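Local structure of O-methyltransferase (4CE0) at residues A[80-85]-A[108-113]. The protein probably transfers a methyl group from S-adenosylmethionine to the rhamnose 4'-hydroxyl of a spinosyn, using a bound magnesium ion, during antibiotic biosynthesis. Residues are numbered along the deposited sequence; the frame is centred on the assembly and turned at random.
Sequences AETGVW and WVVDSF. With SAH (S-adenosyl-L-homocysteine), chain B.
With CG trans to its own amide nitrogen (chi1 -160°), Asp111 swings its carboxylate across to the backbone of Val84, while Val84 holds CG1 anti to its carbonyl carbon (chi1 -43°), leaving CG2 between N and C, against Val109 and the ring of Phe113. Asp111 OD2 takes the N-H of Val84 on its anti lone pair, in an almost straight bond of 2.9 Å from Val84 N. Asp111 OD1 also uses its anti lone pair, accepting from Phe113 N at 2.6 Å in an Asx turn. Gripped at both oxygens by backbone N-H groups, the carboxylate has its rotation fixed, and each oxygen receives one ribose hydroxyl of S-adenosylhomocysteine: O2' of the ligand lies 2.8 Å from Asp111 OD1, and O3' lies 2.7 Å from Asp111 OD2. Ser112 N adds a hydrogen bond to adenine N3.

Leading up to this site, strands 80-82 and 108-111 run parallel and are laced by Glu81 N to Trp108 O, Val110 N to Glu81 O and Gly83 N to Val110 O. Ala80 and Thr82 share a face with Trp108 and Val110; Thr82 CG2 lies alongside Val110 CB, 4.1 Å away. Val84 CG2 also packs 3.7 Å from Val109 CG1, the two side chains crossing nearly at right angles. Phe113 turns one ring face to Asp111 CB. Gly83, with no side chain, lets the backbone pass close beside the ribose O4'.

Helix 88-100 connects the strands in a beta-alpha-beta unit of the Rossmann-like methyltransferase fold, with the ligand at their C-terminal ends. Glu81, extended and salt-bridged to Arg183, reaches the homocysteine carboxylate, its OE2 2.8 Å from the ligand's O. Asp111, met by two N-H groups and two hydroxyls, is probably ionised, and its two hydroxyl bonds are consistent with a role in ribose recognition.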
loop_
_atom_site.group_PDB
_atom_site.type_symbol
_atom_site.label_atom_id
_atom_site.label_comp_id
_atom_site.label_asym_id
_atom_site.label_seq_id
_atom_site.Cartn_x
_atom_site.Cartn_y
_atom_site.Cartn_z
ATOM N N ALA A 80 -8.143 4.662 -20.823
ATOM C CA ALA A 80 -6.954 5.238 -21.382
ATOM C C ALA A 80 -6.583 6.500 -20.653
ATOM O O ALA A 80 -7.471 7.309 -20.363
ATOM C CB ALA A 80 -7.173 5.531 -22.887
ATOM N N GLU A 81 -5.285 6.686 -20.388
ATOM C CA GLU A 81 -4.787 7.984 -19.918
ATOM C C GLU A 81 -3.722 8.538 -20.851
ATOM O O GLU A 81 -2.717 7.883 -21.158
ATOM C CB GLU A 81 -4.269 7.972 -18.466
ATOM C CG GLU A 81 -3.950 9.430 -17.935
ATOM C CD GLU A 81 -3.226 9.469 -16.614
ATOM O OE1 GLU A 81 -2.311 8.621 -16.425
ATOM O OE2 GLU A 81 -3.555 10.351 -15.767
ATOM N N THR A 82 -3.971 9.763 -21.302
ATOM C CA THR A 82 -3.045 10.483 -22.146
ATOM C C THR A 82 -2.329 11.452 -21.259
ATOM O O THR A 82 -2.849 12.539 -20.925
ATOM C CB THR A 82 -3.719 11.177 -23.378
ATOM O OG1 THR A 82 -4.770 12.080 -22.984
ATOM C CG2 THR A 82 -4.293 10.140 -24.294
ATOM N N GLY A 83 -1.126 11.041 -20.889
ATOM C CA GLY A 83 -0.281 11.767 -19.949
ATOM C C GLY A 83 -0.229 11.009 -18.625
ATOM O O GLY A 83 -1.138 11.149 -17.791
ATOM N N VAL A 84 0.825 10.208 -18.451
ATOM C CA VAL A 84 0.916 9.237 -17.356
ATOM C C VAL A 84 2.046 9.483 -16.355
ATOM O O VAL A 84 1.964 9.012 -15.221
ATOM C CB VAL A 84 1.003 7.789 -17.909
ATOM C CG1 VAL A 84 0.021 7.625 -19.026
ATOM C CG2 VAL A 84 2.448 7.397 -18.373
ATOM N N TRP A 85 3.062 10.259 -16.751
ATOM C CA TRP A 85 4.221 10.530 -15.892
ATOM C C TRP A 85 4.738 9.205 -15.358
ATOM O O TRP A 85 5.128 8.335 -16.150
ATOM C CB TRP A 85 3.863 11.502 -14.774
ATOM C CG TRP A 85 4.997 12.063 -13.996
ATOM C CD1 TRP A 85 6.145 12.597 -14.503
ATOM C CD2 TRP A 85 5.073 12.227 -12.565
ATOM N NE1 TRP A 85 6.949 13.047 -13.478
ATOM C CE2 TRP A 85 6.319 12.832 -12.285
ATOM C CE3 TRP A 85 4.225 11.904 -11.504
ATOM C CZ2 TRP A 85 6.738 13.112 -10.980
ATOM C CZ3 TRP A 85 4.652 12.171 -10.202
ATOM C CH2 TRP A 85 5.904 12.756 -9.957
ATOM N N TRP A 108 -4.842 1.500 -21.299
ATOM C CA TRP A 108 -3.881 2.057 -22.231
ATOM C C TRP A 108 -3.087 3.169 -21.595
ATOM O O TRP A 108 -3.629 4.163 -21.099
ATOM C CB TRP A 108 -4.571 2.574 -23.499
ATOM C CG TRP A 108 -5.215 1.481 -24.272
ATOM C CD1 TRP A 108 -6.476 0.949 -24.098
ATOM C CD2 TRP A 108 -4.618 0.770 -25.344
ATOM N NE1 TRP A 108 -6.684 -0.065 -25.019
ATOM C CE2 TRP A 108 -5.547 -0.200 -25.781
ATOM C CE3 TRP A 108 -3.362 0.837 -25.967
ATOM C CZ2 TRP A 108 -5.272 -1.065 -26.844
ATOM C CZ3 TRP A 108 -3.092 -0.034 -27.008
ATOM C CH2 TRP A 108 -4.042 -0.974 -27.428
ATOM N N VAL A 109 -1.780 2.999 -21.633
ATOM C CA VAL A 109 -0.882 3.905 -20.953
ATOM C C VAL A 109 -0.201 4.670 -22.051
ATOM O O VAL A 109 0.733 4.153 -22.695
ATOM C CB VAL A 109 0.137 3.127 -20.113
ATOM C CG1 VAL A 109 1.136 4.082 -19.423
ATOM C CG2 VAL A 109 -0.584 2.258 -19.117
ATOM N N VAL A 110 -0.685 5.894 -22.274
ATOM C CA VAL A 110 -0.341 6.641 -23.474
ATOM C C VAL A 110 0.466 7.880 -23.149
ATOM O O VAL A 110 -0.023 8.823 -22.509
ATOM C CB VAL A 110 -1.593 7.105 -24.264
ATOM C CG1 VAL A 110 -1.188 7.560 -25.638
ATOM C CG2 VAL A 110 -2.686 6.042 -24.323
ATOM N N ASP A 111 1.689 7.911 -23.647
ATOM C CA ASP A 111 2.602 8.972 -23.294
ATOM C C ASP A 111 3.744 9.043 -24.295
ATOM O O ASP A 111 3.958 8.111 -25.078
ATOM C CB ASP A 111 3.161 8.709 -21.897
ATOM C CG ASP A 111 3.715 9.966 -21.249
ATOM O OD1 ASP A 111 4.849 10.376 -21.596
ATOM O OD2 ASP A 111 3.028 10.529 -20.377
ATOM N N SER A 112 4.494 10.140 -24.268
ATOM C CA SER A 112 5.763 10.182 -25.007
ATOM C C SER A 112 6.834 9.345 -24.297
ATOM O O SER A 112 7.710 8.787 -24.940
ATOM C CB SER A 112 6.279 11.607 -25.100
ATOM O OG SER A 112 6.570 12.059 -23.802
ATOM N N PHE A 113 6.751 9.271 -22.971
ATOM C CA PHE A 113 7.788 8.656 -22.128
ATOM C C PHE A 113 9.119 9.413 -22.265
ATOM O O PHE A 113 10.188 8.852 -22.028
ATOM C CB PHE A 113 7.946 7.148 -22.394
ATOM C CG PHE A 113 6.681 6.348 -22.113
ATOM C CD1 PHE A 113 6.301 6.042 -20.800
ATOM C CD2 PHE A 113 5.853 5.933 -23.156
ATOM C CE1 PHE A 113 5.128 5.350 -20.546
ATOM C CE2 PHE A 113 4.677 5.231 -22.905
ATOM C CZ PHE A 113 4.320 4.929 -21.593
HETATM N N SAH B . 0.929 11.986 -12.298
HETATM C CA SAH B . 0.269 12.545 -13.489
HETATM C CB SAH B . 1.133 12.732 -14.711
HETATM C CG SAH B . 0.774 13.504 -15.980
HETATM S SD SAH B . 2.196 14.608 -16.237
HETATM C C SAH B . -0.684 11.442 -13.723
HETATM O O SAH B . -1.203 11.428 -14.827
HETATM O OXT SAH B . -0.757 10.675 -12.578
HETATM C "C5'" SAH B . 2.067 14.980 -18.022
HETATM C "C4'" SAH B . 2.464 13.817 -18.943
HETATM O "O4'" SAH B . 1.991 14.037 -20.255
HETATM C "C3'" SAH B . 3.974 13.609 -19.092
HETATM O "O3'" SAH B . 4.259 12.281 -18.705
HETATM C "C2'" SAH B . 4.324 13.881 -20.561
HETATM O "O2'" SAH B . 5.386 13.109 -21.163
HETATM C "C1'" SAH B . 2.964 13.659 -21.227
HETATM N N9 SAH B . 2.690 14.423 -22.467
HETATM C C8 SAH B . 2.262 15.733 -22.521
HETATM N N7 SAH B . 2.062 16.047 -23.808
HETATM C C5 SAH B . 2.312 14.963 -24.575
HETATM C C6 SAH B . 2.272 14.725 -25.950
HETATM N N6 SAH B . 1.912 15.680 -26.805
HETATM N N1 SAH B . 2.616 13.488 -26.441
HETATM C C2 SAH B . 2.978 12.458 -25.597
HETATM N N3 SAH B . 3.043 12.717 -24.248
HETATM C C4 SAH B . 2.684 13.926 -23.734
#